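Local coordinates for acyl-CoA N-acyltransferases (NAT) superfamily protein (Arabidopsis thaliana, PDB 6TH0) that binds acetyl-CoA through its GNAT domain and probably acetylates the N-terminal methionine of transmembrane proteins, and perhaps protein lysines, at residues A[14-19]-A[35-40]; A[65-70]-A[98-103]; A[111-116]-A[148-153]. All coordinates share one frame; numbering follows the deposited sequence.

Contact 1 (A[14-19]-A[35-40]); sequences SDLERL and FFQNVV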
loop_
_atom_site.group_PDB
_atom_site.type_symbol
_atom_site.label_atom_id
_atom_site.label_comp_id
_atom_site.label_asym_id
_atom_site.label_seq_id
_atom_site.Cartn_x
_atom_site.Cartn_y
_atom_site.Cartn_z
ATOM N N SER A 14 10.209 16.372 -0.432
ATOM C CA SER A 14 11.185 16.465 0.644
ATOM C C SER A 14 11.343 15.153 1.405
ATOM O O SER A 14 12.322 15.007 2.149
ATOM C CB SER A 14 10.798 17.577 1.618
ATOM O OG SER A 14 9.674 17.194 2.392
ATOM N N ASP A 15 10.421 14.202 1.226
ATOM C CA ASP A 15 10.508 12.873 1.830
ATOM C C ASP A 15 11.408 11.917 1.052
ATOM O O ASP A 15 11.634 10.794 1.517
ATOM C CB ASP A 15 9.111 12.239 1.926
ATOM C CG ASP A 15 8.173 13.001 2.841
ATOM O OD1 ASP A 15 8.607 13.411 3.934
ATOM O OD2 ASP A 15 6.993 13.201 2.457
ATOM N N LEU A 16 11.944 12.339 -0.100
ATOM C CA LEU A 16 12.576 11.402 -1.025
ATOM C C LEU A 16 13.667 10.566 -0.352
ATOM O O LEU A 16 13.639 9.335 -0.418
ATOM C CB LEU A 16 13.140 12.152 -2.229
ATOM C CG LEU A 16 13.839 11.237 -3.232
ATOM C CD1 LEU A 16 12.848 10.264 -3.835
ATOM C CD2 LEU A 16 14.519 12.047 -4.319
ATOM N N GLU A 17 14.658 11.225 0.252
ATOM C CA GLU A 17 15.777 10.503 0.867
ATOM C C GLU A 17 15.293 9.532 1.932
ATOM O O GLU A 17 15.656 8.349 1.924
ATOM C CB GLU A 17 16.777 11.487 1.471
ATOM C CG GLU A 17 18.112 10.858 1.833
ATOM C CD GLU A 17 18.986 11.785 2.662
ATOM O OE1 GLU A 17 18.839 13.020 2.527
ATOM O OE2 GLU A 17 19.809 11.278 3.455
ATOM N N ARG A 18 14.464 10.012 2.858
ATOM C CA ARG A 18 13.971 9.140 3.921
ATOM C C ARG A 18 13.143 7.993 3.356
ATOM O O ARG A 18 13.285 6.844 3.787
ATOM C CB ARG A 18 13.159 9.955 4.928
ATOM C CG ARG A 18 12.365 9.119 5.928
ATOM C CD ARG A 18 13.282 8.423 6.933
ATOM N NE ARG A 18 12.506 7.979 8.088
ATOM C CZ ARG A 18 12.982 7.194 9.053
ATOM N NH1 ARG A 18 14.236 6.768 9.000
ATOM N NH2 ARG A 18 12.210 6.848 10.071
ATOM N N LEU A 19 12.283 8.280 2.377
ATOM C CA LEU A 19 11.444 7.246 1.786
ATOM C C LEU A 19 12.281 6.141 1.165
ATOM O O LEU A 19 12.000 4.949 1.369
ATOM C CB LEU A 19 10.514 7.857 0.729
ATOM C CG LEU A 19 9.399 6.952 0.197
ATOM C CD1 LEU A 19 8.358 6.569 1.251
ATOM C CD2 LEU A 19 8.754 7.576 -1.051
ATOM N N PHE A 35 11.236 4.632 -9.134
ATOM C CA PHE A 35 9.981 4.405 -8.432
ATOM C C PHE A 35 9.756 5.464 -7.361
ATOM O O PHE A 35 8.641 5.961 -7.185
ATOM C CB PHE A 35 9.963 3.005 -7.822
ATOM C CG PHE A 35 8.841 2.789 -6.861
ATOM C CD1 PHE A 35 7.553 2.576 -7.337
ATOM C CD2 PHE A 35 9.069 2.755 -5.494
ATOM C CE1 PHE A 35 6.499 2.359 -6.467
ATOM C CE2 PHE A 35 8.019 2.527 -4.598
ATOM C CZ PHE A 35 6.721 2.332 -5.096
ATOM N N PHE A 36 10.802 5.818 -6.622
ATOM C CA PHE A 36 10.604 6.772 -5.541
ATOM C C PHE A 36 10.376 8.181 -6.058
ATOM O O PHE A 36 9.693 8.966 -5.389
ATOM C CB PHE A 36 11.768 6.674 -4.564
ATOM C CG PHE A 36 11.831 5.334 -3.910
ATOM C CD1 PHE A 36 10.948 5.012 -2.890
ATOM C CD2 PHE A 36 12.727 4.375 -4.349
ATOM C CE1 PHE A 36 10.964 3.768 -2.308
ATOM C CE2 PHE A 36 12.760 3.125 -3.754
ATOM C CZ PHE A 36 11.871 2.821 -2.734
ATOM N N GLN A 37 10.943 8.527 -7.221
ATOM C CA GLN A 37 10.596 9.788 -7.860
ATOM C C GLN A 37 9.118 9.803 -8.227
ATOM O O GLN A 37 8.434 10.821 -8.072
ATOM C CB GLN A 37 11.448 10.018 -9.116
ATOM C CG GLN A 37 12.893 10.438 -8.884
ATOM C CD GLN A 37 13.019 11.806 -8.231
ATOM O OE1 GLN A 37 12.164 12.673 -8.405
ATOM N NE2 GLN A 37 14.108 12.012 -7.501
ATOM N N ASN A 38 8.629 8.697 -8.786
ATOM C CA ASN A 38 7.210 8.582 -9.105
ATOM C C ASN A 38 6.355 8.796 -7.862
ATOM O O ASN A 38 5.379 9.553 -7.889
ATOM C CB ASN A 38 6.955 7.210 -9.728
ATOM C CG ASN A 38 5.515 7.005 -10.197
ATOM O OD1 ASN A 38 4.644 7.890 -10.104
ATOM N ND2 ASN A 38 5.282 5.833 -10.780
ATOM N N VAL A 39 6.742 8.188 -6.746
ATOM C CA VAL A 39 5.944 8.287 -5.524
ATOM C C VAL A 39 5.845 9.741 -5.074
ATOM O O VAL A 39 4.748 10.273 -4.876
ATOM C CB VAL A 39 6.544 7.403 -4.414
ATOM C CG1 VAL A 39 5.867 7.683 -3.081
ATOM C CG2 VAL A 39 6.430 5.919 -4.755
ATOM N N VAL A 40 6.992 10.417 -4.922
ATOM C CA VAL A 40 6.982 11.761 -4.345
ATOM C C VAL A 40 6.400 12.788 -5.306
ATOM O O VAL A 40 5.949 13.856 -4.874
ATOM C CB VAL A 40 8.402 12.165 -3.914
ATOM C CG1 VAL A 40 8.964 11.112 -2.942
ATOM C CG2 VAL A 40 9.311 12.365 -5.143
#
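L19 slides its CD2 methyl into the angle between F36, V39 and V40, and this one methyl touches all three. V39 CG1 is the nearest, 3.5 Å from L19 CD2. The F36 ring receives the same methyl at its edge, almost in the ring plane, with 3.8 Å between L19 CD2 and F36 CD1, so the leucine abuts the rim of the phenyl group. V40 adds its CG1 methyl, 4.0 Å from L19 CD2 and also near L16 CD1.

One turn earlier, L16 reaches across with CG anti to its backbone N (chi1 179°), and its two methyls part company. CD1 rests by the root of F36, 3.8 Å from F36 CB, while CD2 meets the amide end of Q37, with Q37 NE2 3.2 Å from L16 CD2. Q37 starts out facing away from helix 16-26; a bend at chi2 (-65°) folds its amide back over the leucine at the margin of the contact. No hydrogen bond crosses between the segments, and the grip is one of interlocking branched side chains and a ring edge.

F35 sets its CD2 over the centre of one face of the F36 ring, and H23 of helix 16-26 meets that ring edge-to-face. Beneath the helix pair, V39 packs on I45 and S47 of strand 45-52 and on T68 of strand 63-73, while L19 and V40 both rest on I11.

Contact 2 (A[65-70]-A[98-103]); sequences GFVTAK and LTLGVV. With ACO (acetyl coenzyme *a), chain C.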
loop_
_atom_site.group_PDB
_atom_site.type_symbol
_atom_site.label_atom_id
_atom_site.label_comp_id
_atom_site.label_asym_id
_atom_site.label_seq_id
_atom_site.Cartn_x
_atom_site.Cartn_y
_atom_site.Cartn_z
ATOM N N GLY A 65 6.263 6.097 8.977
ATOM C CA GLY A 65 5.439 5.074 8.364
ATOM C C GLY A 65 5.037 5.571 6.996
ATOM O O GLY A 65 5.097 6.768 6.716
ATOM N N PHE A 66 4.661 4.635 6.129
ATOM C CA PHE A 66 4.324 5.018 4.762
ATOM C C PHE A 66 3.392 3.971 4.177
ATOM O O PHE A 66 3.388 2.815 4.605
ATOM C CB PHE A 66 5.590 5.132 3.900
ATOM C CG PHE A 66 6.346 3.868 3.814
ATOM C CD1 PHE A 66 6.011 2.911 2.870
ATOM C CD2 PHE A 66 7.341 3.575 4.742
ATOM C CE1 PHE A 66 6.687 1.694 2.822
ATOM C CE2 PHE A 66 8.014 2.375 4.693
ATOM C CZ PHE A 66 7.708 1.440 3.730
ATOM N N VAL A 67 2.584 4.387 3.199
ATOM C CA VAL A 67 1.890 3.454 2.319
ATOM C C VAL A 67 1.877 4.075 0.927
ATOM O O VAL A 67 1.731 5.293 0.803
ATOM C CB VAL A 67 0.457 3.159 2.796
ATOM C CG1 VAL A 67 -0.379 4.434 2.782
ATOM C CG2 VAL A 67 -0.182 2.067 1.944
ATOM N N THR A 68 2.200 3.280 -0.095
ATOM C CA THR A 68 2.141 3.727 -1.486
ATOM C C THR A 68 1.162 2.865 -2.283
ATOM O O THR A 68 0.992 1.669 -2.007
ATOM C CB THR A 68 3.507 3.681 -2.150
ATOM O OG1 THR A 68 3.972 2.328 -2.162
ATOM C CG2 THR A 68 4.495 4.561 -1.384
ATOM N N ALA A 69 0.493 3.482 -3.262
ATOM C CA ALA A 69 -0.524 2.784 -4.034
ATOM C C ALA A 69 -0.593 3.384 -5.437
ATOM O O ALA A 69 -0.290 4.560 -5.644
ATOM C CB ALA A 69 -1.907 2.857 -3.365
ATOM N N LYS A 70 -1.068 2.595 -6.389
ATOM C CA LYS A 70 -1.238 3.122 -7.735
ATOM C C LYS A 70 -2.618 2.770 -8.239
ATOM O O LYS A 70 -3.271 1.847 -7.748
ATOM C CB LYS A 70 -0.181 2.601 -8.721
ATOM C CG LYS A 70 -0.268 1.108 -9.005
ATOM C CD LYS A 70 0.646 0.746 -10.167
ATOM C CE LYS A 70 0.633 -0.750 -10.464
ATOM N NZ LYS A 70 1.531 -1.070 -11.609
ATOM N N LEU A 98 1.106 -0.870 -3.114
ATOM C CA LEU A 98 2.436 -1.294 -3.520
ATOM C C LEU A 98 3.296 -1.605 -2.292
ATOM O O LEU A 98 3.816 -2.713 -2.151
ATOM C CB LEU A 98 3.113 -0.196 -4.329
ATOM C CG LEU A 98 2.453 0.163 -5.679
ATOM C CD1 LEU A 98 2.833 1.566 -6.072
ATOM C CD2 LEU A 98 2.971 -0.808 -6.714
ATOM N N THR A 99 3.457 -0.625 -1.410
ATOM C CA THR A 99 4.313 -0.820 -0.244
ATOM C C THR A 99 3.634 -0.273 1.002
ATOM O O THR A 99 2.757 0.588 0.945
ATOM C CB THR A 99 5.677 -0.149 -0.422
ATOM O OG1 THR A 99 5.534 1.277 -0.358
ATOM C CG2 THR A 99 6.332 -0.547 -1.743
ATOM N N LEU A 100 4.059 -0.805 2.149
ATOM C CA LEU A 100 3.528 -0.402 3.442
ATOM C C LEU A 100 4.605 -0.738 4.458
ATOM O O LEU A 100 5.182 -1.817 4.363
ATOM C CB LEU A 100 2.233 -1.150 3.766
ATOM C CG LEU A 100 1.729 -1.110 5.197
ATOM C CD1 LEU A 100 1.116 0.250 5.493
ATOM C CD2 LEU A 100 0.715 -2.221 5.433
ATOM N N GLY A 101 4.902 0.183 5.372
ATOM C CA GLY A 101 5.899 -0.081 6.400
ATOM C C GLY A 101 5.782 0.900 7.538
ATOM O O GLY A 101 5.368 2.047 7.347
ATOM N N VAL A 102 6.181 0.457 8.731
ATOM C CA VAL A 102 6.257 1.290 9.925
ATOM C C VAL A 102 7.623 1.029 10.561
ATOM O O VAL A 102 8.082 -0.117 10.587
ATOM C CB VAL A 102 5.101 0.981 10.907
ATOM C CG1 VAL A 102 5.225 1.799 12.170
ATOM C CG2 VAL A 102 3.707 1.218 10.238
ATOM N N VAL A 103 8.310 2.082 11.016
ATOM C CA VAL A 103 9.624 1.838 11.606
ATOM C C VAL A 103 9.459 0.987 12.869
ATOM O O VAL A 103 8.496 1.122 13.632
ATOM C CB VAL A 103 10.433 3.111 11.917
ATOM C CG1 VAL A 103 10.585 4.032 10.675
ATOM C CG2 VAL A 103 9.873 3.853 13.099
HETATM N N1A ACO C . -1.678 -2.194 21.875
HETATM C C2A ACO C . -1.139 -3.430 21.598
HETATM N N3A ACO C . -1.040 -4.111 20.443
HETATM C C4A ACO C . -1.586 -3.404 19.380
HETATM C C5A ACO C . -2.182 -2.108 19.508
HETATM C C6A ACO C . -2.205 -1.537 20.795
HETATM N N6A ACO C . -2.760 -0.298 20.980
HETATM N N7A ACO C . -2.645 -1.639 18.272
HETATM C C8A ACO C . -2.335 -2.632 17.413
HETATM N N9A ACO C . -1.703 -3.713 18.029
HETATM C C1B ACO C . -1.243 -4.957 17.408
HETATM C C2B ACO C . -2.215 -5.510 16.268
HETATM O O2B ACO C . -3.250 -6.198 16.835
HETATM C C3B ACO C . -1.106 -6.493 15.663
HETATM O O3B ACO C . -1.004 -7.483 16.565
HETATM P P3B ACO C . -0.573 -9.103 15.806
HETATM O O7A ACO C . 0.860 -8.752 15.504
HETATM O O8A ACO C . -0.818 -10.099 16.927
HETATM O O9A ACO C . -1.508 -9.095 14.621
HETATM C C4B ACO C . 0.166 -5.579 15.639
HETATM O O4B ACO C . 0.060 -4.703 16.809
HETATM C C5B ACO C . 0.292 -4.800 14.317
HETATM O O5B ACO C . -0.867 -4.078 14.034
HETATM P P1A ACO C . -0.440 -2.546 13.596
HETATM O O1A ACO C . 0.250 -1.881 14.728
HETATM O O2A ACO C . -1.640 -1.926 12.937
HETATM O O3A ACO C . 0.709 -2.589 12.352
HETATM P P2A ACO C . 2.130 -1.965 12.693
HETATM O O4A ACO C . 2.116 -0.481 12.696
HETATM O O5A ACO C . 2.898 -2.712 13.752
HETATM O O6A ACO C . 3.048 -2.282 11.253
HETATM C CBP ACO C . 3.673 -3.770 9.468
HETATM C CCP ACO C . 2.683 -3.491 10.682
HETATM C CDP ACO C . 3.380 -2.739 8.404
HETATM C CEP ACO C . 3.459 -5.183 8.922
HETATM C CAP ACO C . 5.097 -3.596 10.060
HETATM O OAP ACO C . 5.438 -4.691 10.906
HETATM C C9P ACO C . 6.207 -3.492 9.017
HETATM O O9P ACO C . 6.593 -2.408 8.639
HETATM N N8P ACO C . 6.809 -4.652 8.577
HETATM C C7P ACO C . 7.911 -4.630 7.559
HETATM C C6P ACO C . 7.400 -4.153 6.231
HETATM C C5P ACO C . 6.403 -5.155 5.763
HETATM O O5P ACO C . 6.488 -6.361 5.939
HETATM N N4P ACO C . 5.309 -4.650 5.090
HETATM C C3P ACO C . 4.329 -5.644 4.655
HETATM C C2P ACO C . 3.651 -5.166 3.421
HETATM S S1P ACO C . 2.441 -6.479 2.902
HETATM C C ACO C . 3.575 -7.406 1.869
HETATM O O ACO C . 4.030 -8.476 2.194
HETATM C CH3 ACO C . 3.980 -6.792 0.631
#
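A classic beta bulge interrupts the antiparallel pairing: L98 and T99 both face T68, inside the central sheet of the GNAT fold. T68 O accepts L98 N at 2.8 Å and, weakly, T99 N. On the sheet face that carries F66, the hydroxyls of T68 and T99 are hydrogen-bonded, 2.6 Å between T68 OG1 and T99 OG1, and H23 NE2 provides T99 OG1 with a further partner.

Past the bulge the ladder is regular, and F66 and G101 form a hydrogen-bonded pair. The F66 ring folds over its partner: chi1 of 60° sets CG between backbone N and carbonyl carbon and lays the ring flat across G101. G101 CA makes a CH-pi contact, 3.9 Å from the ring centroid, and G101 N lies over the same face nearer the rim. T99 OG1 comes to the ring's edge instead. A side chain on G101 would run into the ring. Were F66 cut back to an alanine, the backbone of G101 would probably lose its cover and a gap would open beside L19 and I22 of helix 16-26.

On the opposite face, L100 CD1 meets V67 CB at 4.0 Å. The edge of strand 93-102 turned away from 65-70, on the 129-137 side, holds the pantetheine arm of acetyl-CoA like another strand: V102 N donates to O9P, and N4P donates to L100 O at 2.9 Å, nearly straight at 171°.

Contact 3 (A[111-116]-A[148-153]); sequences IAKALI and KRMSFR. With ACO (acetyl coenzyme *a), chain C.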
loop_
_atom_site.group_PDB
_atom_site.type_symbol
_atom_site.label_atom_id
_atom_site.label_comp_id
_atom_site.label_asym_id
_atom_site.label_seq_id
_atom_site.Cartn_x
_atom_site.Cartn_y
_atom_site.Cartn_z
ATOM N N ILE A 111 -0.538 2.031 13.561
ATOM C CA ILE A 111 -0.184 2.958 12.491
ATOM C C ILE A 111 -0.419 2.318 11.125
ATOM O O ILE A 111 -1.007 2.935 10.227
ATOM C CB ILE A 111 1.266 3.444 12.672
ATOM C CG1 ILE A 111 1.364 4.283 13.947
ATOM C CG2 ILE A 111 1.742 4.262 11.453
ATOM C CD1 ILE A 111 2.811 4.583 14.393
ATOM N N ALA A 112 0.009 1.068 10.950
ATOM C CA ALA A 112 -0.199 0.410 9.663
ATOM C C ALA A 112 -1.679 0.267 9.361
ATOM O O ALA A 112 -2.112 0.487 8.225
ATOM C CB ALA A 112 0.478 -0.958 9.630
ATOM N N LYS A 113 -2.470 -0.122 10.357
ATOM C CA LYS A 113 -3.911 -0.176 10.164
ATOM C C LYS A 113 -4.449 1.175 9.707
ATOM O O LYS A 113 -5.298 1.248 8.810
ATOM C CB LYS A 113 -4.583 -0.625 11.461
ATOM C CG LYS A 113 -6.092 -0.723 11.374
ATOM C CD LYS A 113 -6.658 -1.305 12.676
ATOM C CE LYS A 113 -8.097 -1.763 12.509
ATOM N NZ LYS A 113 -9.026 -0.632 12.246
ATOM N N ALA A 114 -4.005 2.257 10.351
ATOM C CA ALA A 114 -4.475 3.584 9.958
ATOM C C ALA A 114 -4.026 3.939 8.545
ATOM O O ALA A 114 -4.787 4.542 7.777
ATOM C CB ALA A 114 -4.001 4.639 10.953
ATOM N N LEU A 115 -2.808 3.552 8.175
ATOM C CA LEU A 115 -2.331 3.837 6.823
ATOM C C LEU A 115 -3.199 3.135 5.781
ATOM O O LEU A 115 -3.623 3.744 4.790
ATOM C CB LEU A 115 -0.858 3.422 6.692
ATOM C CG LEU A 115 0.166 4.354 7.356
ATOM C CD1 LEU A 115 1.523 3.665 7.487
ATOM C CD2 LEU A 115 0.319 5.681 6.601
ATOM N N ILE A 116 -3.486 1.850 5.992
ATOM C CA ILE A 116 -4.386 1.141 5.084
ATOM C C ILE A 116 -5.747 1.818 5.049
ATOM O O ILE A 116 -6.346 1.998 3.977
ATOM C CB ILE A 116 -4.503 -0.331 5.504
ATOM C CG1 ILE A 116 -3.146 -1.024 5.368
ATOM C CG2 ILE A 116 -5.546 -1.033 4.665
ATOM C CD1 ILE A 116 -3.111 -2.362 6.139
ATOM N N LYS A 148 -6.410 -9.091 7.013
ATOM C CA LYS A 148 -7.627 -9.769 7.461
ATOM C C LYS A 148 -8.378 -8.928 8.493
ATOM O O LYS A 148 -9.612 -8.833 8.456
ATOM C CB LYS A 148 -7.278 -11.147 8.026
ATOM C CG LYS A 148 -8.482 -11.998 8.344
ATOM C CD LYS A 148 -8.072 -13.423 8.701
ATOM C CE LYS A 148 -9.240 -14.206 9.279
ATOM N NZ LYS A 148 -9.704 -13.658 10.589
ATOM N N ARG A 149 -7.642 -8.287 9.405
ATOM C CA ARG A 149 -8.263 -7.461 10.432
ATOM C C ARG A 149 -8.988 -6.274 9.814
ATOM O O ARG A 149 -10.006 -5.814 10.350
ATOM C CB ARG A 149 -7.185 -6.938 11.381
ATOM C CG ARG A 149 -7.679 -6.215 12.614
ATOM C CD ARG A 149 -6.497 -5.811 13.496
ATOM N NE ARG A 149 -5.674 -6.946 13.918
ATOM C CZ ARG A 149 -4.390 -7.110 13.601
ATOM N NH1 ARG A 149 -3.757 -6.215 12.850
ATOM N NH2 ARG A 149 -3.736 -8.175 14.041
ATOM N N MET A 150 -8.473 -5.774 8.691
ATOM C CA MET A 150 -9.082 -4.712 7.900
ATOM C C MET A 150 -10.206 -5.202 7.000
ATOM O O MET A 150 -10.682 -4.428 6.166
ATOM C CB MET A 150 -8.010 -4.012 7.058
ATOM C CG MET A 150 -6.972 -3.250 7.871
ATOM S SD MET A 150 -7.794 -2.089 8.972
ATOM C CE MET A 150 -8.552 -0.969 7.799
ATOM N N SER A 151 -10.598 -6.468 7.108
ATOM C CA SER A 151 -11.666 -7.071 6.320
ATOM C C SER A 151 -11.276 -7.374 4.880
ATOM O O SER A 151 -12.178 -7.589 4.056
ATOM C CB SER A 151 -12.931 -6.197 6.304
ATOM O OG SER A 151 -13.547 -6.145 7.579
ATOM N N PHE A 152 -9.984 -7.403 4.527
ATOM C CA PHE A 152 -9.604 -7.832 3.184
ATOM C C PHE A 152 -9.797 -9.334 3.059
ATOM O O PHE A 152 -9.576 -10.082 4.017
ATOM C CB PHE A 152 -8.143 -7.473 2.855
ATOM C CG PHE A 152 -7.912 -6.027 2.527
ATOM C CD1 PHE A 152 -8.138 -5.043 3.476
ATOM C CD2 PHE A 152 -7.425 -5.632 1.274
ATOM C CE1 PHE A 152 -7.892 -3.719 3.185
ATOM C CE2 PHE A 152 -7.184 -4.316 0.986
ATOM C CZ PHE A 152 -7.425 -3.346 1.932
ATOM N N ARG A 153 -10.220 -9.779 1.875
ATOM C CA ARG A 153 -10.411 -11.203 1.615
ATOM C C ARG A 153 -9.132 -11.758 0.996
ATOM O O ARG A 153 -8.597 -11.178 0.048
ATOM C CB ARG A 153 -11.589 -11.428 0.665
ATOM C CG ARG A 153 -12.893 -11.674 1.348
ATOM C CD ARG A 153 -13.344 -10.445 2.094
ATOM N NE ARG A 153 -14.719 -10.624 2.557
ATOM C CZ ARG A 153 -15.413 -9.711 3.229
ATOM N NH1 ARG A 153 -14.857 -8.544 3.535
ATOM N NH2 ARG A 153 -16.664 -9.970 3.592
HETATM N N1A ACO C . -1.678 -2.194 21.875
HETATM C C2A ACO C . -1.139 -3.430 21.598
HETATM N N3A ACO C . -1.040 -4.111 20.443
HETATM C C4A ACO C . -1.586 -3.404 19.380
HETATM C C5A ACO C . -2.182 -2.108 19.508
HETATM C C6A ACO C . -2.205 -1.537 20.795
HETATM N N6A ACO C . -2.760 -0.298 20.980
HETATM N N7A ACO C . -2.645 -1.639 18.272
HETATM C C8A ACO C . -2.335 -2.632 17.413
HETATM N N9A ACO C . -1.703 -3.713 18.029
HETATM C C1B ACO C . -1.243 -4.957 17.408
HETATM C C2B ACO C . -2.215 -5.510 16.268
HETATM O O2B ACO C . -3.250 -6.198 16.835
HETATM C C3B ACO C . -1.106 -6.493 15.663
HETATM O O3B ACO C . -1.004 -7.483 16.565
HETATM P P3B ACO C . -0.573 -9.103 15.806
HETATM O O7A ACO C . 0.860 -8.752 15.504
HETATM O O8A ACO C . -0.818 -10.099 16.927
HETATM O O9A ACO C . -1.508 -9.095 14.621
HETATM C C4B ACO C . 0.166 -5.579 15.639
HETATM O O4B ACO C . 0.060 -4.703 16.809
HETATM C C5B ACO C . 0.292 -4.800 14.317
HETATM O O5B ACO C . -0.867 -4.078 14.034
HETATM P P1A ACO C . -0.440 -2.546 13.596
HETATM O O1A ACO C . 0.250 -1.881 14.728
HETATM O O2A ACO C . -1.640 -1.926 12.937
HETATM O O3A ACO C . 0.709 -2.589 12.352
HETATM P P2A ACO C . 2.130 -1.965 12.693
HETATM O O4A ACO C . 2.116 -0.481 12.696
HETATM O O5A ACO C . 2.898 -2.712 13.752
HETATM O O6A ACO C . 3.048 -2.282 11.253
HETATM C CBP ACO C . 3.673 -3.770 9.468
HETATM C CCP ACO C . 2.683 -3.491 10.682
HETATM C CDP ACO C . 3.380 -2.739 8.404
HETATM C CEP ACO C . 3.459 -5.183 8.922
HETATM C CAP ACO C . 5.097 -3.596 10.060
HETATM O OAP ACO C . 5.438 -4.691 10.906
HETATM C C9P ACO C . 6.207 -3.492 9.017
HETATM O O9P ACO C . 6.593 -2.408 8.639
HETATM N N8P ACO C . 6.809 -4.652 8.577
HETATM C C7P ACO C . 7.911 -4.630 7.559
HETATM C C6P ACO C . 7.400 -4.153 6.231
HETATM C C5P ACO C . 6.403 -5.155 5.763
HETATM O O5P ACO C . 6.488 -6.361 5.939
HETATM N N4P ACO C . 5.309 -4.650 5.090
HETATM C C3P ACO C . 4.329 -5.644 4.655
HETATM C C2P ACO C . 3.651 -5.166 3.421
HETATM S S1P ACO C . 2.441 -6.479 2.902
HETATM C C ACO C . 3.575 -7.406 1.869
HETATM O O ACO C . 4.030 -8.476 2.194
HETATM C CH3 ACO C . 3.980 -6.792 0.631
#
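K113 runs straight out from helix 111-123, CG anti to the backbone N (chi1 -180°), and turns only at its last torsion, while M150 curls toward it through successive bends at chi2 (-54°) and chi3 (-65°). The aliphatic chain of the lysine and the thioether therefore meet obliquely, M150 SD lying 3.2 Å from K113 CG and 3.6 Å from K113 CE. Behind the sulfur, M150 CG touches I116 CG2 at 4.2 Å. That same isoleucine methyl approaches the F152 ring obliquely, 3.9 Å from F152 CE1. L146 packs against both K113 and I116 from within helix 141-149, whose C-terminal end is closed by a Schellman motif with S151 at positive phi.

R149 points to the cofactor. Its guanidinium carries O2B of the ribose over one face, and R149 NH2 hydrogen-bonds O9A of the 3'-phosphate, at a modelled length too short to be trusted. R145 NE, on the same helix, also hydrogen-bonds the cofactor.

On the other segment, the first turn of helix 111-123 offers its backbone to the diphosphate: A112 N hydrogen-bonds O4A of acetyl-CoA at 3.1 Å, and K113 N bonds O2A of the same group at 3.3 Å. The amides of K108 and G110 in the preceding loop and those of this first turn make up the pyrophosphate-binding site of the GNAT fold, its R-x-x-G-x-A motif.

From the N terminus, contact 1 (14-19 with 35-40) closes first, a short loop that pairs the two helices after strand 6-10. Contact 2 (65-70 with 98-103) closes the 27 residues between its neighbouring mid-sheet strands. Contact 3 (111-116 with 148-153) closes 31 residues, bringing the start of helix 111-123 against the end of helix 141-149 after strand 129-137. The three come in series, none nested or crossed. Contact 2 is the bridge: F35 and V39 of contact 1 lean on L98 and T68, while L115 and I111 of contact 3 pack on F66 and V102. Contacts 1 and 3 do not touch, their centres about 23 Å apart. Acetyl-CoA is shared by contacts 2 and 3.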